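PDB 3IA7: CalG4 from Micromonospora echinospora, which is a protein of the GT-B structural superfamily, built from two Rossmann-like domains that face each other. Local coordinates for residues A[184-189]-A[394-399]; A[27-30]-A[34-37]; A[116-121]-A[179-184]. All blocks are in the same frame, centred on the assembly; numbering follows the deposited sequence.

Contact 1: A[184-189]-A[394-399]; sequences EIEGLT and EAYLGR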
ATOM      1  N   GLU A 184       5.875 -29.586  14.406  1.00 16.62           N
ATOM      2  CA  GLU A 184       4.967 -30.088  13.387  1.00 15.55           C
ATOM      3  C   GLU A 184       4.647 -29.036  12.333  1.00 15.24           C
ATOM      4  O   GLU A 184       4.498 -27.864  12.661  1.00 15.71           O
ATOM      5  CB  GLU A 184       3.667 -30.586  14.014  1.00 15.85           C
ATOM      6  CG  GLU A 184       3.920 -31.879  14.766  1.00 17.33           C
ATOM      7  CD  GLU A 184       2.645 -32.449  15.318  1.00 23.36           C
ATOM      8  OE1 GLU A 184       2.077 -31.839  16.214  1.00 20.57           O
ATOM      9  OE2 GLU A 184       2.242 -33.524  14.869  1.00 26.80           O
ATOM     10  N   ILE A 185       4.492 -29.483  11.094  1.00 15.07           N
ATOM     11  CA  ILE A 185       4.271 -28.600   9.918  1.00 16.49           C
ATOM     12  C   ILE A 185       2.775 -28.480   9.634  1.00 15.60           C
ATOM     13  O   ILE A 185       2.046 -29.486   9.607  1.00 15.49           O
ATOM     14  CB  ILE A 185       5.030 -29.176   8.694  1.00 17.03           C
ATOM     15  CG1 ILE A 185       6.544 -29.152   9.010  1.00 18.02           C
ATOM     16  CG2 ILE A 185       4.612 -28.464   7.355  1.00 13.19           C
ATOM     17  CD1 ILE A 185       7.481 -29.673   7.895  1.00 19.22           C
ATOM     18  N   GLU A 186       2.314 -27.257   9.449  1.00 14.38           N
ATOM     19  CA  GLU A 186       0.907 -26.975   9.133  1.00 14.53           C
ATOM     20  C   GLU A 186       0.479 -27.489   7.752  1.00 14.65           C
ATOM     21  O   GLU A 186       1.320 -27.682   6.883  1.00 16.38           O
ATOM     22  CB  GLU A 186       0.622 -25.461   9.248  1.00 13.87           C
ATOM     23  CG  GLU A 186      -0.889 -25.175   9.411  1.00 11.54           C
ATOM     24  CD  GLU A 186      -1.556 -26.104  10.451  1.00 15.86           C
ATOM     25  OE1 GLU A 186      -1.407 -25.866  11.664  1.00 14.96           O
ATOM     26  OE2 GLU A 186      -2.175 -27.117  10.056  1.00 12.47           O
ATOM     27  N   GLY A 187      -0.809 -27.785   7.576  1.00 16.09           N
ATOM     28  CA  GLY A 187      -1.317 -28.257   6.257  1.00 15.94           C
ATOM     29  C   GLY A 187      -1.012 -27.255   5.128  1.00 16.19           C
ATOM     30  O   GLY A 187      -0.804 -27.648   3.968  1.00 13.99           O
ATOM     31  N   LEU A 188      -1.009 -25.962   5.476  1.00 14.97           N
ATOM     32  CA  LEU A 188      -0.621 -24.853   4.568  1.00 14.88           C
ATOM     33  C   LEU A 188       0.086 -23.754   5.365  1.00 15.36           C
ATOM     34  O   LEU A 188      -0.356 -23.365   6.462  1.00 14.47           O
ATOM     35  CB  LEU A 188      -1.846 -24.240   3.811  1.00 14.86           C
ATOM     36  CG  LEU A 188      -1.555 -22.997   2.921  1.00 15.66           C
ATOM     37  CD1 LEU A 188      -0.653 -23.405   1.696  1.00 15.56           C
ATOM     38  CD2 LEU A 188      -2.860 -22.266   2.490  1.00 14.24           C
ATOM     39  N   THR A 189       1.207 -23.268   4.822  1.00 13.31           N
ATOM     40  CA  THR A 189       1.932 -22.170   5.422  1.00 14.01           C
ATOM     41  C   THR A 189       2.159 -21.114   4.337  1.00 13.65           C
ATOM     42  O   THR A 189       2.733 -21.433   3.281  1.00 13.73           O
ATOM     43  CB  THR A 189       3.303 -22.640   6.002  1.00 14.21           C
ATOM     44  OG1 THR A 189       3.079 -23.664   7.023  1.00 17.10           O
ATOM     45  CG2 THR A 189       4.010 -21.432   6.688  1.00 13.62           C
ATOM     46  N   GLU A 394      -8.062 -20.370  -0.483  1.00 12.17           N
ATOM     47  CA  GLU A 394      -9.319 -20.909  -1.034  1.00 12.61           C
ATOM     48  C   GLU A 394      -9.192 -22.335  -1.602  1.00 13.04           C
ATOM     49  O   GLU A 394     -10.087 -23.161  -1.402  1.00 12.58           O
ATOM     50  CB  GLU A 394      -9.949 -19.971  -2.076  1.00 11.56           C
ATOM     51  CG  GLU A 394     -10.420 -18.630  -1.472  1.00 13.54           C
ATOM     52  CD  GLU A 394     -11.177 -17.823  -2.476  1.00 17.16           C
ATOM     53  OE1 GLU A 394     -10.690 -17.719  -3.626  1.00 13.92           O
ATOM     54  OE2 GLU A 394     -12.263 -17.312  -2.104  1.00 15.34           O
ATOM     55  N   ALA A 395      -8.074 -22.614  -2.277  1.00 14.03           N
ATOM     56  CA  ALA A 395      -7.772 -23.955  -2.789  1.00 14.31           C
ATOM     57  C   ALA A 395      -7.612 -25.000  -1.661  1.00 14.40           C
ATOM     58  O   ALA A 395      -8.078 -26.123  -1.795  1.00 12.18           O
ATOM     59  CB  ALA A 395      -6.503 -23.944  -3.691  1.00 14.57           C
ATOM     60  N   TYR A 396      -6.951 -24.616  -0.566  1.00 13.05           N
ATOM     61  CA  TYR A 396      -6.748 -25.479   0.597  1.00 13.37           C
ATOM     62  C   TYR A 396      -8.103 -25.841   1.163  1.00 14.72           C
ATOM     63  O   TYR A 396      -8.397 -27.017   1.402  1.00 14.09           O
ATOM     64  CB  TYR A 396      -5.858 -24.735   1.613  1.00 13.92           C
ATOM     65  CG  TYR A 396      -5.546 -25.415   2.937  1.00 13.10           C
ATOM     66  CD1 TYR A 396      -4.862 -26.650   3.001  1.00 10.58           C
ATOM     67  CD2 TYR A 396      -5.934 -24.820   4.117  1.00 12.19           C
ATOM     68  CE1 TYR A 396      -4.567 -27.239   4.213  1.00 11.48           C
ATOM     69  CE2 TYR A 396      -5.641 -25.396   5.336  1.00 12.17           C
ATOM     70  CZ  TYR A 396      -4.956 -26.596   5.385  1.00  9.24           C
ATOM     71  OH  TYR A 396      -4.612 -27.116   6.613  1.00 11.06           O
ATOM     72  N   LEU A 397      -8.967 -24.847   1.313  1.00 16.41           N
ATOM     73  CA  LEU A 397     -10.354 -25.103   1.752  1.00 18.30           C
ATOM     74  C   LEU A 397     -11.105 -26.063   0.845  1.00 19.55           C
ATOM     75  O   LEU A 397     -11.763 -26.972   1.331  1.00 20.79           O
ATOM     76  CB  LEU A 397     -11.121 -23.802   1.884  1.00 18.73           C
ATOM     77  CG  LEU A 397     -10.822 -22.934   3.103  1.00 16.99           C
ATOM     78  CD1 LEU A 397     -11.667 -21.660   2.976  1.00 14.97           C
ATOM     79  CD2 LEU A 397     -11.184 -23.650   4.398  1.00 17.81           C
ATOM     80  N   GLY A 398     -10.970 -25.872  -0.467  1.00 20.02           N
ATOM     81  CA  GLY A 398     -11.522 -26.772  -1.462  1.00 21.43           C
ATOM     82  C   GLY A 398     -11.083 -28.199  -1.224  1.00 22.17           C
ATOM     83  O   GLY A 398     -11.884 -29.112  -1.396  1.00 22.17           O
ATOM     84  N   ARG A 399      -9.815 -28.411  -0.851  1.00 22.46           N
ATOM     85  CA  ARG A 399      -9.320 -29.768  -0.609  1.00 23.99           C
ATOM     86  C   ARG A 399      -9.784 -30.341   0.726  1.00 23.60           C
ATOM     87  O   ARG A 399     -10.256 -31.477   0.789  1.00 23.35           O
ATOM     88  CB  ARG A 399      -7.791 -29.869  -0.662  1.00 23.68           C
ATOM     89  CG  ARG A 399      -7.136 -29.390  -1.949  1.00 26.75           C
ATOM     90  CD  ARG A 399      -5.610 -29.576  -1.921  1.00 25.93           C
ATOM     91  NE  ARG A 399      -4.867 -28.660  -1.031  1.00 28.92           N
ATOM     92  CZ  ARG A 399      -4.330 -27.505  -1.411  1.00 30.25           C
ATOM     93  NH1 ARG A 399      -4.469 -27.095  -2.669  1.00 32.96           N
ATOM     94  NH2 ARG A 399      -3.651 -26.758  -0.538  1.00 30.94           N
TER
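Tyr-396, on the C-terminal helix 385-400, lays one face of its ring over the CB of Leu-188, at the point where the loop after helix 178-182 runs into strand 189-191. The contact belongs to the two-domain GT-B architecture: the last helix of the chain, which follows the C-terminal sheet in sequence, packs here on the residues that lead into strand 189-191 of the N-terminal parallel sheet. Leu-188 CB sits 3.9 Å from the centroid of the Tyr-396 ring and only 7° off its normal, a CH-pi contact made nearly over the centre. The side chains run antiparallel alongside one another, with Leu-188 CD2 4.0 Å from Tyr-396 CB. The first torsion of Tyr-396 places CG anti to the backbone N (chi1 178°), which carries the ring out from the helix and over the loop.

Farther along the ring, its phenol end passes close to Gly-187, where Tyr-396 OH is 3.5 Å from the CA. The hydroxyl is satisfied by a hydrogen bond with the backbone O of Ala-127 in strand 127-131, which fixes the far end of the ring against the sheet. Backbone bonding between Leu-188 and Arg-129 of that strand holds the leucine in place beneath the ring. The Glu-186 carboxylate is held at both oxygens: OE1 is hydrogen-bonded to Tyr-108 OH of strand 105-109, while OE2 accepts the Gly-187 N-H over 2.9 Å, on its anti side and 32° out of the carboxylate plane.

Contact 2: A[27-30]-A[34-37]; sequences ELAR and RITY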
ATOM      1  N   GLU A  27      -8.031  -9.159   0.806  1.00  7.86           N
ATOM      2  CA  GLU A  27      -8.297  -9.926  -0.397  1.00  7.92           C
ATOM      3  C   GLU A  27      -9.357 -11.008  -0.142  1.00  8.03           C
ATOM      4  O   GLU A  27     -10.307 -11.211  -0.954  1.00  7.56           O
ATOM      5  CB  GLU A  27      -6.989 -10.538  -0.941  1.00  6.76           C
ATOM      6  CG  GLU A  27      -7.201 -11.218  -2.378  1.00 12.14           C
ATOM      7  CD  GLU A  27      -7.871 -10.343  -3.465  1.00 15.90           C
ATOM      8  OE1 GLU A  27      -7.623  -9.132  -3.558  1.00 19.27           O
ATOM      9  OE2 GLU A  27      -8.682 -10.898  -4.252  1.00 20.43           O
ATOM     10  N   LEU A  28      -9.279 -11.657   1.023  1.00  6.46           N
ATOM     11  CA  LEU A  28     -10.358 -12.620   1.419  1.00  7.08           C
ATOM     12  C   LEU A  28     -11.745 -11.971   1.627  1.00  6.70           C
ATOM     13  O   LEU A  28     -12.792 -12.506   1.175  1.00  6.82           O
ATOM     14  CB  LEU A  28      -9.959 -13.379   2.696  1.00  5.01           C
ATOM     15  CG  LEU A  28      -8.796 -14.383   2.379  1.00  6.67           C
ATOM     16  CD1 LEU A  28      -8.269 -14.957   3.714  1.00  7.71           C
ATOM     17  CD2 LEU A  28      -9.249 -15.576   1.390  1.00 10.02           C
ATOM     18  N   ALA A  29     -11.745 -10.844   2.326  1.00  7.94           N
ATOM     19  CA  ALA A  29     -12.956 -10.038   2.509  1.00  9.29           C
ATOM     20  C   ALA A  29     -13.535  -9.613   1.143  1.00 10.18           C
ATOM     21  O   ALA A  29     -14.767  -9.623   0.950  1.00 11.07           O
ATOM     22  CB  ALA A  29     -12.640  -8.792   3.418  1.00  9.46           C
ATOM     23  N   ARG A  30     -12.683  -9.197   0.201  1.00 10.59           N
ATOM     24  CA  ARG A  30     -13.135  -8.838  -1.149  1.00 11.89           C
ATOM     25  C   ARG A  30     -13.866  -9.981  -1.821  1.00 12.16           C
ATOM     26  O   ARG A  30     -14.743  -9.751  -2.614  1.00 12.08           O
ATOM     27  CB  ARG A  30     -11.993  -8.449  -2.099  1.00 11.61           C
ATOM     28  CG  ARG A  30     -11.411  -7.144  -1.787  1.00 17.27           C
ATOM     29  CD  ARG A  30     -10.519  -6.642  -2.896  1.00 19.09           C
ATOM     30  NE  ARG A  30      -9.824  -5.498  -2.343  1.00 22.15           N
ATOM     31  CZ  ARG A  30      -8.616  -5.556  -1.777  1.00 25.14           C
ATOM     32  NH1 ARG A  30      -7.936  -6.681  -1.773  1.00 20.02           N
ATOM     33  NH2 ARG A  30      -8.058  -4.461  -1.257  1.00 27.82           N
ATOM     34  N   ARG A  34     -16.313 -13.825   5.509  1.00  9.71           N
ATOM     35  CA  ARG A  34     -16.472 -13.172   6.808  1.00  8.88           C
ATOM     36  C   ARG A  34     -15.178 -13.397   7.593  1.00  8.64           C
ATOM     37  O   ARG A  34     -14.802 -14.563   7.887  1.00  8.08           O
ATOM     38  CB  ARG A  34     -17.633 -13.818   7.568  1.00  9.67           C
ATOM     39  CG  ARG A  34     -17.796 -13.219   8.966  1.00 10.21           C
ATOM     40  CD  ARG A  34     -18.897 -13.902   9.749  1.00 14.39           C
ATOM     41  NE  ARG A  34     -18.868 -13.407  11.126  1.00 12.87           N
ATOM     42  CZ  ARG A  34     -19.556 -13.952  12.124  1.00 14.58           C
ATOM     43  NH1 ARG A  34     -20.281 -15.050  11.915  1.00 13.45           N
ATOM     44  NH2 ARG A  34     -19.495 -13.405  13.334  1.00 17.03           N
ATOM     45  N   ILE A  35     -14.473 -12.308   7.888  1.00  8.66           N
ATOM     46  CA  ILE A  35     -13.211 -12.381   8.596  1.00  9.29           C
ATOM     47  C   ILE A  35     -13.335 -11.851  10.017  1.00 10.25           C
ATOM     48  O   ILE A  35     -13.842 -10.733  10.252  1.00 10.84           O
ATOM     49  CB  ILE A  35     -12.067 -11.586   7.878  1.00  9.45           C
ATOM     50  CG1 ILE A  35     -12.102 -11.776   6.346  1.00 10.46           C
ATOM     51  CG2 ILE A  35     -10.672 -11.902   8.572  1.00 10.03           C
ATOM     52  CD1 ILE A  35     -11.858 -13.297   5.912  1.00  7.80           C
ATOM     53  N   THR A  36     -12.933 -12.682  10.980  1.00  9.57           N
ATOM     54  CA  THR A  36     -12.866 -12.268  12.357  1.00  9.66           C
ATOM     55  C   THR A  36     -11.378 -12.283  12.702  1.00 10.48           C
ATOM     56  O   THR A  36     -10.650 -13.163  12.234  1.00 10.55           O
ATOM     57  CB  THR A  36     -13.647 -13.244  13.247  1.00 10.88           C
ATOM     58  OG1 THR A  36     -15.044 -13.237  12.859  1.00 11.03           O
ATOM     59  CG2 THR A  36     -13.536 -12.857  14.737  1.00  8.16           C
ATOM     60  N   TYR A  37     -10.930 -11.348  13.525  1.00  8.93           N
ATOM     61  CA  TYR A  37      -9.507 -11.163  13.686  1.00  9.01           C
ATOM     62  C   TYR A  37      -9.236 -10.839  15.163  1.00  8.33           C
ATOM     63  O   TYR A  37      -9.776  -9.842  15.695  1.00  8.73           O
ATOM     64  CB  TYR A  37      -9.017 -10.034  12.743  1.00  8.54           C
ATOM     65  CG  TYR A  37      -7.486  -9.973  12.542  1.00  9.96           C
ATOM     66  CD1 TYR A  37      -6.929 -10.160  11.286  1.00 10.14           C
ATOM     67  CD2 TYR A  37      -6.628  -9.637  13.591  1.00 11.99           C
ATOM     68  CE1 TYR A  37      -5.559 -10.091  11.081  1.00 10.42           C
ATOM     69  CE2 TYR A  37      -5.222  -9.575  13.406  1.00 10.23           C
ATOM     70  CZ  TYR A  37      -4.708  -9.821  12.130  1.00 11.80           C
ATOM     71  OH  TYR A  37      -3.346  -9.709  11.901  1.00 12.83           O
TER
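This is a buried apolar contact between a helix and the strand that follows it, within the beta-alpha-beta unit formed by strand 6-10, helix 15-30 and strand 34-39 of the N-terminal parallel sheet. Leu-28 and Ala-29, in the last turn of the helix, meet Ile-35 near the start of the strand after a tight connection of three residues. The backbones come nearest at Ala-29 and Arg-34, whose CA atoms are 6.4 Å apart.

Ile-35 does most of the touching, and does it with one branch. Its CG1 lies anti to the carbonyl carbon (chi1 -41°), which directs the ethyl arm at the helix, and the terminal methyl CD1 reaches 3.7 Å from Leu-28 CB. Farther back on the same arm, CG1 lies beside Ala-29, 4.1 Å from its backbone N and 4.2 Å from its CB. The isoleucine therefore meets the helix at two successive residues, touching the base of one side chain and the short methyl of the next. Ile-35 also packs on Ile-7 and Phe-9 of the adjoining strand 6-10, so its side chain fills the layer between helix and sheet.

The charged side chains beside Leu-28 and Ala-29 pair along the helix. Glu-27 OE1 accepts a hydrogen bond from Arg-30 NH1 at 3.0 Å, part of a salt bridge, the donor approaching from above the carboxylate plane, and Glu-27 OE2 pairs with Arg-31. Of the two contact residues, Leu-28 rests in addition on Ala-390 of helix 385-400, whereas Ala-29 packs against Leu-381 of the second subunit.

No hydrogen bond links the two segments, and the atoms that meet are almost all carbon; cohesion here thus rests on van der Waals packing and the burial of apolar surface.

Contact 3: A[116-121]-A[179-184]; sequences GRLLAA and KEYWDE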
ATOM      1  N   GLY A 116      -3.148 -21.029  17.797  1.00 10.98           N
ATOM      2  CA  GLY A 116      -3.834 -21.329  16.547  1.00 12.66           C
ATOM      3  C   GLY A 116      -4.131 -22.790  16.379  1.00 10.25           C
ATOM      4  O   GLY A 116      -5.223 -23.180  15.981  1.00 11.98           O
ATOM      5  N   ARG A 117      -3.123 -23.608  16.661  1.00 10.32           N
ATOM      6  CA  ARG A 117      -3.254 -25.053  16.496  1.00 10.83           C
ATOM      7  C   ARG A 117      -4.208 -25.671  17.551  1.00 11.12           C
ATOM      8  O   ARG A 117      -4.946 -26.598  17.245  1.00 10.55           O
ATOM      9  CB  ARG A 117      -1.881 -25.718  16.549  1.00 11.30           C
ATOM     10  CG  ARG A 117      -0.983 -25.307  15.376  1.00 11.80           C
ATOM     11  CD  ARG A 117       0.263 -26.173  15.355  1.00 13.27           C
ATOM     12  NE  ARG A 117      -0.112 -27.571  15.159  1.00 13.34           N
ATOM     13  CZ  ARG A 117       0.608 -28.603  15.574  1.00 15.33           C
ATOM     14  NH1 ARG A 117       1.781 -28.415  16.154  1.00 13.08           N
ATOM     15  NH2 ARG A 117       0.148 -29.825  15.386  1.00 14.44           N
ATOM     16  N   LEU A 118      -4.204 -25.133  18.769  1.00 11.01           N
ATOM     17  CA  LEU A 118      -5.161 -25.616  19.797  1.00 11.83           C
ATOM     18  C   LEU A 118      -6.648 -25.252  19.468  1.00 12.01           C
ATOM     19  O   LEU A 118      -7.542 -26.039  19.699  1.00 11.98           O
ATOM     20  CB  LEU A 118      -4.721 -25.170  21.209  1.00 11.80           C
ATOM     21  CG  LEU A 118      -3.349 -25.811  21.651  1.00 11.87           C
ATOM     22  CD1 LEU A 118      -3.045 -25.297  23.090  1.00 11.26           C
ATOM     23  CD2 LEU A 118      -3.400 -27.374  21.610  1.00 12.36           C
ATOM     24  N   LEU A 119      -6.877 -24.056  18.932  1.00 12.00           N
ATOM     25  CA  LEU A 119      -8.211 -23.609  18.476  1.00 13.13           C
ATOM     26  C   LEU A 119      -8.686 -24.550  17.413  1.00 12.10           C
ATOM     27  O   LEU A 119      -9.827 -25.057  17.467  1.00 13.40           O
ATOM     28  CB  LEU A 119      -8.115 -22.174  17.918  1.00 12.55           C
ATOM     29  CG  LEU A 119      -8.040 -21.037  18.952  1.00 10.93           C
ATOM     30  CD1 LEU A 119      -7.893 -19.711  18.155  1.00 10.57           C
ATOM     31  CD2 LEU A 119      -9.308 -20.962  19.844  1.00 10.67           C
ATOM     32  N   ALA A 120      -7.796 -24.836  16.472  1.00 12.55           N
ATOM     33  CA  ALA A 120      -8.086 -25.756  15.364  1.00 12.54           C
ATOM     34  C   ALA A 120      -8.410 -27.177  15.869  1.00 12.82           C
ATOM     35  O   ALA A 120      -9.337 -27.803  15.368  1.00 13.25           O
ATOM     36  CB  ALA A 120      -6.892 -25.792  14.376  1.00 12.45           C
ATOM     37  N   ALA A 121      -7.658 -27.679  16.841  1.00 12.15           N
ATOM     38  CA  ALA A 121      -7.965 -28.971  17.440  1.00 12.69           C
ATOM     39  C   ALA A 121      -9.324 -28.983  18.160  1.00 12.53           C
ATOM     40  O   ALA A 121     -10.150 -29.855  17.909  1.00 13.98           O
ATOM     41  CB  ALA A 121      -6.834 -29.388  18.402  1.00 11.84           C
ATOM     42  N   LYS A 179       8.469 -31.019  22.344  1.00 14.92           N
ATOM     43  CA  LYS A 179       9.393 -30.608  21.301  1.00 16.55           C
ATOM     44  C   LYS A 179       8.911 -31.073  19.893  1.00 15.54           C
ATOM     45  O   LYS A 179       8.993 -30.314  18.926  1.00 15.35           O
ATOM     46  CB  LYS A 179      10.790 -31.145  21.618  1.00 15.88           C
ATOM     47  CG  LYS A 179      11.916 -30.341  21.030  1.00 19.57           C
ATOM     48  CD  LYS A 179      13.277 -30.998  21.469  1.00 19.38           C
ATOM     49  CE  LYS A 179      14.429 -30.087  21.113  1.00 26.38           C
ATOM     50  NZ  LYS A 179      15.687 -30.530  21.791  1.00 26.41           N
ATOM     51  N   GLU A 180       8.436 -32.320  19.784  1.00 14.33           N
ATOM     52  CA  GLU A 180       7.844 -32.833  18.545  1.00 15.67           C
ATOM     53  C   GLU A 180       6.676 -31.994  18.039  1.00 14.16           C
ATOM     54  O   GLU A 180       6.623 -31.600  16.896  1.00 14.28           O
ATOM     55  CB  GLU A 180       7.356 -34.264  18.743  1.00 16.01           C
ATOM     56  CG  GLU A 180       6.961 -34.935  17.427  1.00 19.58           C
ATOM     57  CD  GLU A 180       6.385 -36.353  17.604  1.00 19.55           C
ATOM     58  OE1 GLU A 180       6.690 -36.997  18.627  1.00 20.73           O
ATOM     59  OE2 GLU A 180       5.640 -36.808  16.709  1.00 23.16           O
ATOM     60  N   TYR A 181       5.729 -31.733  18.919  1.00 14.39           N
ATOM     61  CA  TYR A 181       4.591 -30.860  18.624  1.00 12.56           C
ATOM     62  C   TYR A 181       5.021 -29.487  18.083  1.00 13.61           C
ATOM     63  O   TYR A 181       4.474 -29.008  17.067  1.00 11.73           O
ATOM     64  CB  TYR A 181       3.789 -30.661  19.905  1.00 12.72           C
ATOM     65  CG  TYR A 181       2.552 -29.836  19.717  1.00 12.88           C
ATOM     66  CD1 TYR A 181       1.357 -30.430  19.314  1.00 13.75           C
ATOM     67  CD2 TYR A 181       2.585 -28.441  19.915  1.00 16.07           C
ATOM     68  CE1 TYR A 181       0.196 -29.640  19.123  1.00 11.95           C
ATOM     69  CE2 TYR A 181       1.428 -27.652  19.737  1.00 16.17           C
ATOM     70  CZ  TYR A 181       0.236 -28.282  19.356  1.00 14.78           C
ATOM     71  OH  TYR A 181      -0.883 -27.483  19.163  1.00 16.04           O
ATOM     72  N   TRP A 182       5.999 -28.874  18.757  1.00 14.62           N
ATOM     73  CA  TRP A 182       6.512 -27.529  18.418  1.00 16.90           C
ATOM     74  C   TRP A 182       6.956 -27.515  16.973  1.00 17.05           C
ATOM     75  O   TRP A 182       6.716 -26.518  16.235  1.00 17.63           O
ATOM     76  CB  TRP A 182       7.663 -27.171  19.369  1.00 16.30           C
ATOM     77  CG  TRP A 182       7.998 -25.691  19.438  1.00 18.53           C
ATOM     78  CD1 TRP A 182       8.546 -24.927  18.446  1.00 20.12           C
ATOM     79  CD2 TRP A 182       7.876 -24.841  20.575  1.00 18.73           C
ATOM     80  NE1 TRP A 182       8.691 -23.630  18.864  1.00 19.73           N
ATOM     81  CE2 TRP A 182       8.321 -23.540  20.173  1.00 18.54           C
ATOM     82  CE3 TRP A 182       7.409 -25.027  21.880  1.00 15.48           C
ATOM     83  CZ2 TRP A 182       8.310 -22.445  21.021  1.00 17.06           C
ATOM     84  CZ3 TRP A 182       7.387 -23.894  22.753  1.00 18.93           C
ATOM     85  CH2 TRP A 182       7.844 -22.635  22.310  1.00 18.90           C
ATOM     86  N   ASP A 183       7.547 -28.626  16.525  1.00 17.33           N
ATOM     87  CA  ASP A 183       8.089 -28.766  15.149  1.00 18.58           C
ATOM     88  C   ASP A 183       7.129 -29.247  14.069  1.00 18.27           C
ATOM     89  O   ASP A 183       7.518 -29.313  12.910  1.00 19.94           O
ATOM     90  CB  ASP A 183       9.345 -29.679  15.132  1.00 20.48           C
ATOM     91  CG  ASP A 183      10.498 -29.067  15.862  1.00 23.69           C
ATOM     92  OD1 ASP A 183      10.509 -27.824  15.984  1.00 22.90           O
ATOM     93  OD2 ASP A 183      11.372 -29.828  16.357  1.00 27.91           O
ATOM     94  N   GLU A 184       5.875 -29.586  14.406  1.00 16.62           N
ATOM     95  CA  GLU A 184       4.967 -30.088  13.387  1.00 15.55           C
ATOM     96  C   GLU A 184       4.647 -29.036  12.333  1.00 15.24           C
ATOM     97  O   GLU A 184       4.498 -27.864  12.661  1.00 15.71           O
ATOM     98  CB  GLU A 184       3.667 -30.586  14.014  1.00 15.85           C
ATOM     99  CG  GLU A 184       3.920 -31.879  14.766  1.00 17.33           C
ATOM    100  CD  GLU A 184       2.645 -32.449  15.318  1.00 23.36           C
ATOM    101  OE1 GLU A 184       2.077 -31.839  16.214  1.00 20.57           O
ATOM    102  OE2 GLU A 184       2.242 -33.524  14.869  1.00 26.80           O
TER
HETATM  103  O   HOH W   1       3.973 -26.463  15.070  1.00 23.45           O
HETATM  104  O   HOH W   2      -3.167 -28.783  18.274  1.00 27.14           O
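A stack and a salt bridge converge on the guanidinium of Arg-117, on helix 113-123: the flat group rests on the ring of Tyr-181 and pairs with Glu-184. In the stack the planes lie 16° apart, with Arg-117 CZ 4.0 Å from the centroid of the Tyr-181 ring, a cation-pi contact. NH1 stands over the middle of the ring. A bend at chi3 (62°) folds the arginine chain so that the flat group spreads across the tyrosine.

The charged interaction comes in at the guanidinium edge. Arg-117 NH2 donates to Glu-184 OE1 across 2.9 Å with a fairly straight N-H...O angle of 166°; the oxygen lies in the guanidinium plane, although the donor stands well above the plane of the carboxylate. Weaker bonds run from Arg-117 NH1 to this oxygen and to Tyr-181 O. Stack and salt bridge together would limit rotation of the guanidinium.

Two waters add to the polar network. Water 1 is a weak acceptor for NH1 and lies near the end of helix 178-182, where Glu-184 O (2.8 Å) and Trp-182 O are both within bonding distance of it as acceptors. Water 2 connects Tyr-181 OH to Arg-117 O, through a weak bond at the latter.

Apolar packing is lighter: Leu-118 CD2 packs on Tyr-181 CZ at 4.4 Å, with the hydroxyl nearer still. Leu-168 and Leu-169 of helix 159-170 pack on Leu-118.

Combining a guanidinium-aromatic stack with an edge-on carboxylate, this cation-pi and salt-bridge cluster joins a helix flanking the N-terminal Rossmann-like sheet to the end of helix 178-182 and the loop that leaves it.

How the contacts relate
All three contacts involve the N-terminal Rossmann-like domain. Contact 2 comes first along the chain, contact 3 next and contact 1 last, with no overlap in their spans except that contacts 3 and 1 share Glu-184. Centres of contacts 1 and 3 are 14 Å apart, and the two touch through Glu-186 OE1 and Arg-117 CG, 3.8 Å apart; the loop leaving helix 178-182 thus runs from one directly into the other. Contacts 1 and 2 lie 17 Å apart between centres, linked by helix 385-400, which packs at both. Contacts 2 and 3 are 24 Å apart, centre to centre. The C-terminal helix thus ties the chain's end back to its first domain.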